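Long-range contacts in PfVFT1 (Plasmodium falciparum, PDB 5JKQ), which has the two-lobed Venus flytrap architecture of solute-binding proteins and probably binds a small solute between its lobes: residues A22-L27 against Y108-T113; E31-L36 against P104-I109; N179-L184 against H248-I253. The protein carries 3 engineered substitutions. All coordinates share one frame; numbering follows the deposited sequence.

Interaction 1. Residues A22-L27 against Y108-T113; sequences AAVKEL and YIIWET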
loop_
_atom_site.group_PDB
_atom_site.type_symbol
_atom_site.label_atom_id
_atom_site.label_comp_id
_atom_site.label_asym_id
_atom_site.label_seq_id
_atom_site.Cartn_x
_atom_site.Cartn_y
_atom_site.Cartn_z
ATOM N N ALA A 22 2.177 0.661 16.532
ATOM C CA ALA A 22 2.933 -0.048 17.552
ATOM C C ALA A 22 2.909 -1.551 17.300
ATOM O O ALA A 22 3.896 -2.248 17.542
ATOM C CB ALA A 22 2.384 0.268 18.924
ATOM N N ALA A 23 1.778 -2.048 16.816
ATOM C CA ALA A 23 1.641 -3.466 16.524
ATOM C C ALA A 23 2.538 -3.848 15.352
ATOM O O ALA A 23 3.232 -4.863 15.396
ATOM C CB ALA A 23 0.197 -3.810 16.229
ATOM N N VAL A 24 2.523 -3.023 14.309
ATOM C CA VAL A 24 3.382 -3.231 13.148
ATOM C C VAL A 24 4.845 -3.274 13.578
ATOM O O VAL A 24 5.612 -4.119 13.116
ATOM C CB VAL A 24 3.177 -2.124 12.092
ATOM C CG1 VAL A 24 4.197 -2.237 10.964
ATOM C CG2 VAL A 24 1.768 -2.194 11.529
ATOM N N LYS A 25 5.220 -2.364 14.474
ATOM C CA LYS A 25 6.579 -2.314 14.995
ATOM C C LYS A 25 6.936 -3.637 15.664
ATOM O O LYS A 25 8.022 -4.179 15.454
ATOM C CB LYS A 25 6.731 -1.158 15.983
ATOM C CG LYS A 25 8.125 -1.026 16.574
ATOM C CD LYS A 25 8.240 0.219 17.438
ATOM C CE LYS A 25 9.628 0.358 18.033
ATOM N NZ LYS A 25 9.769 1.626 18.795
ATOM N N GLU A 26 6.008 -4.159 16.458
ATOM C CA GLU A 26 6.219 -5.430 17.137
ATOM C C GLU A 26 6.291 -6.577 16.132
ATOM O O GLU A 26 7.100 -7.494 16.285
ATOM C CB GLU A 26 5.107 -5.685 18.157
ATOM C CG GLU A 26 5.198 -7.040 18.831
ATOM C CD GLU A 26 4.540 -7.065 20.195
ATOM O OE1 GLU A 26 4.934 -6.255 21.062
ATOM O OE2 GLU A 26 3.632 -7.895 20.401
ATOM N N LEU A 27 5.449 -6.519 15.103
ATOM C CA LEU A 27 5.418 -7.560 14.079
ATOM C C LEU A 27 6.715 -7.587 13.272
ATOM O O LEU A 27 7.061 -8.605 12.672
ATOM C CB LEU A 27 4.224 -7.358 13.144
ATOM C CG LEU A 27 2.862 -7.776 13.708
ATOM C CD1 LEU A 27 1.751 -7.378 12.756
ATOM C CD2 LEU A 27 2.807 -9.276 13.977
ATOM N N TYR A 108 -4.961 -9.453 9.988
ATOM C CA TYR A 108 -5.262 -10.375 11.079
ATOM C C TYR A 108 -4.169 -10.356 12.144
ATOM O O TYR A 108 -4.461 -10.234 13.333
ATOM C CB TYR A 108 -5.439 -11.804 10.551
ATOM C CG TYR A 108 -6.643 -12.003 9.655
ATOM C CD1 TYR A 108 -7.824 -11.304 9.872
ATOM C CD2 TYR A 108 -6.596 -12.893 8.592
ATOM C CE1 TYR A 108 -8.923 -11.486 9.054
ATOM C CE2 TYR A 108 -7.690 -13.080 7.767
ATOM C CZ TYR A 108 -8.849 -12.374 8.003
ATOM O OH TYR A 108 -9.940 -12.559 7.185
ATOM N N ILE A 109 -2.913 -10.478 11.726
ATOM C CA ILE A 109 -1.818 -10.546 12.689
ATOM C C ILE A 109 -1.612 -9.199 13.387
ATOM O O ILE A 109 -1.150 -9.154 14.527
ATOM C CB ILE A 109 -0.495 -10.998 12.029
ATOM C CG1 ILE A 109 -0.103 -10.054 10.886
ATOM C CG2 ILE A 109 -0.627 -12.437 11.540
ATOM C CD1 ILE A 109 1.273 -10.317 10.318
ATOM N N ILE A 110 -1.961 -8.106 12.715
ATOM C CA ILE A 110 -1.857 -6.787 13.332
ATOM C C ILE A 110 -2.821 -6.707 14.509
ATOM O O ILE A 110 -2.446 -6.256 15.590
ATOM C CB ILE A 110 -2.141 -5.653 12.319
ATOM C CG1 ILE A 110 -0.917 -5.447 11.425
ATOM C CG2 ILE A 110 -2.475 -4.330 13.034
ATOM C CD1 ILE A 110 -1.140 -4.489 10.265
ATOM N N TRP A 111 -4.053 -7.164 14.300
ATOM C CA TRP A 111 -5.077 -7.089 15.336
ATOM C C TRP A 111 -4.969 -8.230 16.343
ATOM O O TRP A 111 -5.447 -8.110 17.470
ATOM C CB TRP A 111 -6.469 -7.063 14.703
ATOM C CG TRP A 111 -6.829 -5.687 14.239
ATOM C CD1 TRP A 111 -6.834 -5.227 12.956
ATOM C CD2 TRP A 111 -7.203 -4.580 15.066
ATOM N NE1 TRP A 111 -7.200 -3.901 12.931
ATOM C CE2 TRP A 111 -7.432 -3.482 14.214
ATOM C CE3 TRP A 111 -7.373 -4.412 16.443
ATOM C CZ2 TRP A 111 -7.822 -2.234 14.696
ATOM C CZ3 TRP A 111 -7.760 -3.172 16.919
ATOM C CH2 TRP A 111 -7.980 -2.100 16.047
ATOM N N GLU A 112 -4.336 -9.329 15.943
ATOM C CA GLU A 112 -3.992 -10.381 16.893
ATOM C C GLU A 112 -2.970 -9.841 17.886
ATOM O O GLU A 112 -3.052 -10.103 19.086
ATOM C CB GLU A 112 -3.443 -11.615 16.173
ATOM C CG GLU A 112 -4.517 -12.481 15.524
ATOM C CD GLU A 112 -3.953 -13.516 14.565
ATOM O OE1 GLU A 112 -2.715 -13.678 14.510
ATOM O OE2 GLU A 112 -4.753 -14.171 13.862
ATOM N N THR A 113 -2.013 -9.076 17.368
ATOM C CA THR A 113 -0.980 -8.457 18.187
ATOM C C THR A 113 -1.589 -7.391 19.094
ATOM O O THR A 113 -1.245 -7.295 20.273
ATOM C CB THR A 113 0.123 -7.824 17.308
ATOM O OG1 THR A 113 0.681 -8.822 16.442
ATOM C CG2 THR A 113 1.231 -7.226 18.162
HETATM O O HOH W 1 1.249 -7.929 21.642
#
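I109 meets the other helix from one end of the contact: its CG1 and CD1 both touch CD1 of L27. Its carbonyl O accepts from T113 N and also from T113 OG1, the hydroxyl at 2.7 Å. I110 comes next, and its side chain crosses that of L27 at about a right angle, with L27 CD1 3.6 Å from I110 CG1. Beyond this, I110 CD1 touches V24 CG2, the two side chains lying side by side and pointing the same way, while the small A23 lets the backbones approach, its CB resting on I110 O at 3.7 Å. T113 closes the row. Its OG1 sits beside the backbone N (chi1 -57°), leaving CG2 anti to that N and facing the chain of E26; OG1, turned back to its own helix, lies 3.3 Å from L27 CD2. No direct hydrogen bond joins the segments, but one water donates to E26 OE2 at 2.7 Å and to T113 O at 2.9 Å, linking the partly exposed E26 to the backbone of T113. L56, from a loop, packs on both E26 and T113. With axes 8.9 Å apart and at 104°, this is a near-perpendicular helix-helix packing, joining helix 14-29 to helix 102-118 within one lobe of the flytrap fold.

Interaction 2. Residues E31-L36 against P104-I109; sequences EELIDL and PDVMYI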
loop_
_atom_site.group_PDB
_atom_site.type_symbol
_atom_site.label_atom_id
_atom_site.label_comp_id
_atom_site.label_asym_id
_atom_site.label_seq_id
_atom_site.Cartn_x
_atom_site.Cartn_y
_atom_site.Cartn_z
ATOM N N GLU A 31 9.558 -10.838 13.757
ATOM C CA GLU A 31 9.751 -11.529 12.479
ATOM C C GLU A 31 8.462 -12.083 11.859
ATOM O O GLU A 31 8.507 -12.674 10.782
ATOM C CB GLU A 31 10.750 -12.685 12.645
ATOM C CG GLU A 31 12.024 -12.328 13.398
ATOM C CD GLU A 31 12.901 -13.543 13.662
ATOM O OE1 GLU A 31 12.743 -14.559 12.951
ATOM O OE2 GLU A 31 13.743 -13.485 14.583
ATOM N N GLU A 32 7.323 -11.899 12.520
ATOM C CA GLU A 32 6.067 -12.459 12.022
ATOM C C GLU A 32 5.668 -11.882 10.667
ATOM O O GLU A 32 5.174 -12.606 9.801
ATOM C CB GLU A 32 4.934 -12.227 13.023
ATOM C CG GLU A 32 4.915 -13.214 14.179
ATOM C CD GLU A 32 3.735 -13.005 15.111
ATOM O OE1 GLU A 32 2.660 -12.585 14.633
ATOM O OE2 GLU A 32 3.884 -13.260 16.325
ATOM N N LEU A 33 5.880 -10.584 10.483
ATOM C CA LEU A 33 5.440 -9.918 9.262
ATOM C C LEU A 33 6.250 -10.381 8.056
ATOM O O LEU A 33 5.698 -10.604 6.980
ATOM C CB LEU A 33 5.534 -8.397 9.410
ATOM C CG LEU A 33 5.085 -7.563 8.206
ATOM C CD1 LEU A 33 3.726 -8.004 7.682
ATOM C CD2 LEU A 33 5.044 -6.090 8.581
ATOM N N ILE A 34 7.558 -10.534 8.239
ATOM C CA ILE A 34 8.428 -10.987 7.158
ATOM C C ILE A 34 8.243 -12.487 6.926
ATOM O O ILE A 34 8.372 -12.969 5.801
ATOM C CB ILE A 34 9.909 -10.675 7.456
ATOM C CG1 ILE A 34 10.073 -9.183 7.765
ATOM C CG2 ILE A 34 10.788 -11.077 6.268
ATOM C CD1 ILE A 34 11.481 -8.763 8.146
ATOM N N ASP A 35 7.935 -13.221 7.990
ATOM C CA ASP A 35 7.615 -14.639 7.868
ATOM C C ASP A 35 6.368 -14.827 7.013
ATOM O O ASP A 35 6.298 -15.741 6.190
ATOM C CB ASP A 35 7.407 -15.266 9.248
ATOM C CG ASP A 35 8.714 -15.549 9.965
ATOM O OD1 ASP A 35 9.770 -15.086 9.487
ATOM O OD2 ASP A 35 8.680 -16.229 11.011
ATOM N N LEU A 36 5.388 -13.950 7.212
ATOM C CA LEU A 36 4.137 -14.002 6.466
ATOM C C LEU A 36 4.353 -13.648 4.998
ATOM O O LEU A 36 3.671 -14.172 4.117
ATOM C CB LEU A 36 3.112 -13.052 7.087
ATOM C CG LEU A 36 1.774 -12.935 6.360
ATOM C CD1 LEU A 36 1.002 -14.243 6.446
ATOM C CD2 LEU A 36 0.965 -11.778 6.928
ATOM N N PRO A 104 -5.205 -9.799 3.735
ATOM C CA PRO A 104 -6.054 -10.159 4.878
ATOM C C PRO A 104 -5.245 -10.711 6.050
ATOM O O PRO A 104 -5.504 -10.339 7.196
ATOM C CB PRO A 104 -6.984 -11.229 4.300
ATOM C CG PRO A 104 -7.064 -10.910 2.865
ATOM C CD PRO A 104 -5.706 -10.389 2.481
ATOM N N ASP A 105 -4.280 -11.582 5.765
ATOM C CA ASP A 105 -3.444 -12.164 6.813
ATOM C C ASP A 105 -2.635 -11.097 7.544
ATOM O O ASP A 105 -2.384 -11.225 8.742
ATOM C CB ASP A 105 -2.489 -13.214 6.234
ATOM C CG ASP A 105 -3.128 -14.585 6.094
ATOM O OD1 ASP A 105 -4.197 -14.824 6.694
ATOM O OD2 ASP A 105 -2.543 -15.432 5.389
ATOM N N VAL A 106 -2.222 -10.058 6.823
ATOM C CA VAL A 106 -1.513 -8.936 7.434
ATOM C C VAL A 106 -2.404 -8.243 8.460
ATOM O O VAL A 106 -1.969 -7.947 9.573
ATOM C CB VAL A 106 -1.049 -7.906 6.369
ATOM C CG1 VAL A 106 -0.598 -6.588 7.016
ATOM C CG2 VAL A 106 0.070 -8.490 5.520
HETATM N N MSE A 107 -3.653 -7.988 8.085
HETATM C CA MSE A 107 -4.572 -7.281 8.968
HETATM C C MSE A 107 -4.912 -8.137 10.184
HETATM O O MSE A 107 -5.120 -7.614 11.278
HETATM C CB MSE A 107 -5.851 -6.888 8.225
HETATM C CG MSE A 107 -6.801 -6.031 9.052
HETATM SE SE MSE A 107 -6.033 -4.304 9.548
HETATM C CE MSE A 107 -6.524 -3.313 7.944
ATOM N N TYR A 108 -4.961 -9.453 9.988
ATOM C CA TYR A 108 -5.262 -10.375 11.079
ATOM C C TYR A 108 -4.169 -10.356 12.144
ATOM O O TYR A 108 -4.461 -10.234 13.333
ATOM C CB TYR A 108 -5.439 -11.804 10.551
ATOM C CG TYR A 108 -6.643 -12.003 9.655
ATOM C CD1 TYR A 108 -7.824 -11.304 9.872
ATOM C CD2 TYR A 108 -6.596 -12.893 8.592
ATOM C CE1 TYR A 108 -8.923 -11.486 9.054
ATOM C CE2 TYR A 108 -7.690 -13.080 7.767
ATOM C CZ TYR A 108 -8.849 -12.374 8.003
ATOM O OH TYR A 108 -9.940 -12.559 7.185
ATOM N N ILE A 109 -2.913 -10.478 11.726
ATOM C CA ILE A 109 -1.818 -10.546 12.689
ATOM C C ILE A 109 -1.612 -9.199 13.387
ATOM O O ILE A 109 -1.150 -9.154 14.527
ATOM C CB ILE A 109 -0.495 -10.998 12.029
ATOM C CG1 ILE A 109 -0.103 -10.054 10.886
ATOM C CG2 ILE A 109 -0.627 -12.437 11.540
ATOM C CD1 ILE A 109 1.273 -10.317 10.318
#
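D105 has its strongest polar partner beyond the two segments, in the hydrogen bond between OD2 and NE2 of H40, and offers its CB to L36 across the contact. L36 CD1 sits 3.6 Å from D105 CB and also approaches OD2, so the leucine methyl lies against the carboxylate arm while the acid's end is taken up by the histidine. The other branch, CD2, reaches deeper: it lies 3.6 Å from V106 N and 3.7 Å from V106 CG2, and is just as close to I109 CD1. With CG of L36 anti to the backbone N (chi1 176°), the side chain reaches toward helix 102-118, one methyl at D105 and the other at V106 and I109. L33 CD1 adds a looser touch, 4.3 Å from both V106 CG2 and I109 CD1. OE1 of the partly exposed E32 stays 4.4 Å from I109 CB. The helices run nearly antiparallel, at 161°, with axes 10.7 Å apart. No hydrogen bond crosses between the segments, so the grip is apolar and rests largely on one leucine, with the aspartate's charge directed to H40; if that histidine is protonated, the pairing would probably favour the ionised acid.

Interaction 3. Residues N179-L184 against H248-I253; sequences NKIMIL and HIIGVI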
loop_
_atom_site.group_PDB
_atom_site.type_symbol
_atom_site.label_atom_id
_atom_site.label_comp_id
_atom_site.label_asym_id
_atom_site.label_seq_id
_atom_site.Cartn_x
_atom_site.Cartn_y
_atom_site.Cartn_z
ATOM N N ASN A 179 9.276 -0.912 -8.126
ATOM C CA ASN A 179 8.957 -0.803 -9.544
ATOM C C ASN A 179 10.173 -1.122 -10.404
ATOM O O ASN A 179 11.185 -0.423 -10.350
ATOM C CB ASN A 179 8.436 0.599 -9.863
ATOM C CG ASN A 179 7.136 0.908 -9.155
ATOM O OD1 ASN A 179 6.056 0.678 -9.692
ATOM N ND2 ASN A 179 7.234 1.425 -7.936
ATOM N N LYS A 180 10.071 -2.187 -11.191
ATOM C CA LYS A 180 11.166 -2.599 -12.054
ATOM C C LYS A 180 11.052 -1.923 -13.415
ATOM O O LYS A 180 9.962 -1.540 -13.842
ATOM C CB LYS A 180 11.184 -4.121 -12.204
ATOM C CG LYS A 180 11.192 -4.851 -10.870
ATOM C CD LYS A 180 11.331 -6.348 -11.052
ATOM C CE LYS A 180 11.206 -7.083 -9.729
ATOM N NZ LYS A 180 12.221 -6.638 -8.732
ATOM N N ILE A 181 12.191 -1.763 -14.075
ATOM C CA ILE A 181 12.250 -1.113 -15.378
ATOM C C ILE A 181 12.856 -2.074 -16.386
ATOM O O ILE A 181 14.006 -2.484 -16.237
ATOM C CB ILE A 181 13.085 0.189 -15.328
ATOM C CG1 ILE A 181 12.458 1.179 -14.343
ATOM C CG2 ILE A 181 13.189 0.823 -16.717
ATOM C CD1 ILE A 181 13.320 2.387 -14.045
HETATM N N MSE A 182 12.082 -2.443 -17.402
HETATM C CA MSE A 182 12.616 -3.272 -18.471
HETATM C C MSE A 182 12.915 -2.419 -19.700
HETATM O O MSE A 182 12.149 -1.523 -20.061
HETATM C CB MSE A 182 11.663 -4.418 -18.816
HETATM C CG MSE A 182 10.268 -4.037 -19.240
HETATM SE SE MSE A 182 9.312 -5.656 -19.796
HETATM C CE MSE A 182 10.278 -6.012 -21.446
ATOM N N ILE A 183 14.053 -2.704 -20.323
ATOM C CA ILE A 183 14.568 -1.895 -21.419
ATOM C C ILE A 183 15.448 -2.751 -22.326
ATOM O O ILE A 183 16.025 -3.745 -21.885
ATOM C CB ILE A 183 15.375 -0.685 -20.882
ATOM C CG1 ILE A 183 15.831 0.223 -22.029
ATOM C CG2 ILE A 183 16.564 -1.163 -20.047
ATOM C CD1 ILE A 183 16.446 1.539 -21.571
ATOM N N LEU A 184 15.538 -2.372 -23.596
ATOM C CA LEU A 184 16.397 -3.073 -24.541
ATOM C C LEU A 184 17.864 -2.886 -24.165
ATOM O O LEU A 184 18.297 -1.774 -23.863
ATOM C CB LEU A 184 16.147 -2.570 -25.962
ATOM C CG LEU A 184 14.754 -2.859 -26.522
ATOM C CD1 LEU A 184 14.460 -1.975 -27.723
ATOM C CD2 LEU A 184 14.633 -4.328 -26.897
ATOM N N HIS A 248 8.019 2.196 -27.062
ATOM C CA HIS A 248 8.247 2.818 -25.761
ATOM C C HIS A 248 9.652 2.489 -25.264
ATOM O O HIS A 248 10.069 1.331 -25.287
ATOM C CB HIS A 248 7.200 2.347 -24.750
ATOM C CG HIS A 248 5.794 2.695 -25.131
ATOM N ND1 HIS A 248 5.200 2.233 -26.286
ATOM C CD2 HIS A 248 4.866 3.463 -24.512
ATOM C CE1 HIS A 248 3.966 2.698 -26.360
ATOM N NE2 HIS A 248 3.738 3.447 -25.296
ATOM N N ILE A 249 10.374 3.510 -24.815
ATOM C CA ILE A 249 11.781 3.358 -24.456
ATOM C C ILE A 249 11.978 2.393 -23.287
ATOM O O ILE A 249 12.966 1.660 -23.244
ATOM C CB ILE A 249 12.420 4.726 -24.108
ATOM C CG1 ILE A 249 13.936 4.590 -23.915
ATOM C CG2 ILE A 249 11.761 5.344 -22.870
ATOM C CD1 ILE A 249 14.694 4.194 -25.179
ATOM N N ILE A 250 11.039 2.395 -22.344
ATOM C CA ILE A 250 11.088 1.467 -21.218
ATOM C C ILE A 250 9.702 0.951 -20.868
ATOM O O ILE A 250 8.686 1.517 -21.277
ATOM C CB ILE A 250 11.706 2.116 -19.951
ATOM C CG1 ILE A 250 10.844 3.283 -19.450
ATOM C CG2 ILE A 250 13.131 2.570 -20.229
ATOM C CD1 ILE A 250 11.205 3.749 -18.058
ATOM N N GLY A 251 9.684 -0.133 -20.103
ATOM C CA GLY A 251 8.462 -0.673 -19.541
ATOM C C GLY A 251 8.596 -0.720 -18.032
ATOM O O GLY A 251 9.568 -1.266 -17.509
ATOM N N VAL A 252 7.630 -0.127 -17.336
ATOM C CA VAL A 252 7.622 -0.116 -15.878
ATOM C C VAL A 252 6.643 -1.163 -15.367
ATOM O O VAL A 252 5.475 -1.176 -15.759
ATOM C CB VAL A 252 7.234 1.263 -15.313
ATOM C CG1 VAL A 252 7.493 1.309 -13.813
ATOM C CG2 VAL A 252 8.003 2.372 -16.020
ATOM N N ILE A 253 7.121 -2.034 -14.487
ATOM C CA ILE A 253 6.312 -3.145 -14.009
ATOM C C ILE A 253 6.839 -3.658 -12.669
ATOM O O ILE A 253 8.036 -3.589 -12.396
ATOM C CB ILE A 253 6.278 -4.281 -15.060
ATOM C CG1 ILE A 253 5.177 -5.289 -14.730
ATOM C CG2 ILE A 253 7.652 -4.955 -15.190
ATOM C CD1 ILE A 253 4.706 -6.072 -15.936
#
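Four backbone hydrogen bonds join K180 with I253 and M182 with G251, making an antiparallel pair of neighbouring strands in the mixed sheet of one flytrap lobe. Around M182 and G251 the bonds are regular: M182 N donates to G251 O and G251 N to M182 O, each at 2.8 Å, and both donors lie in the plane of the carbonyl they address. The pair at K180 is less even. I253 N gives K180 O a nearly straight bond, whereas K180 N to I253 O, though only 2.7 Å long, bends to 140° and comes in tilted 32° from the carbonyl plane. Between these pairs I181 faces V252 as a non-hydrogen-bonded pair, and the CA hydrogens of I181 and V252 point to G251 O and K180 O in weak C-H...O contacts.

The strands also have partners on their outer sides: I181 and I183 bond through the backbone to strand 265-281, and I250 and V252 to A208 of strand 206-209. L218 of helix 212-222 packs on V252 and I250, while on the face of M182 and I253 helix 236-244 sets Y236 against both. N179, whose side-chain amide bonds with L272 O, T274 OG1 and N214 ND2, touches V252 CG1 with its CB.

I250 fits its side chain between two isoleucines, CD1 reaching I181 CG2 at 3.8 Å and CG2 reaching I183 CD1 at 3.7 Å. G251 has no side chain, which leaves room for the selenomethionine opposite. With CG of M182 lodged between its own N and carbonyl carbon (chi1 58°), that atom leans over the glycine backbone, 3.3 Å from G251 O.

In the fold
Interactions 1 and 2 belong together: helix 102-118 serves both, and the consecutive helices 14-29 and 32-39 pack on successive parts of it, one steeply crossed and one nearly antiparallel. They share I109, and a probable backbone hydrogen bond from L33 N to L27 O joins them where the chain turns between the two helices. Interaction 1 is the more buried; interaction 2 is partly open to the surface. Both rely on apolar side chains, with a water bridge in the first. Interaction 3 lies apart, its centre about 36 Å from that of interaction 1 and on the opposite side of the chain's centre. Deep within a sheet, it is held by backbone hydrogen bonds, with apolar side chains packing beside them.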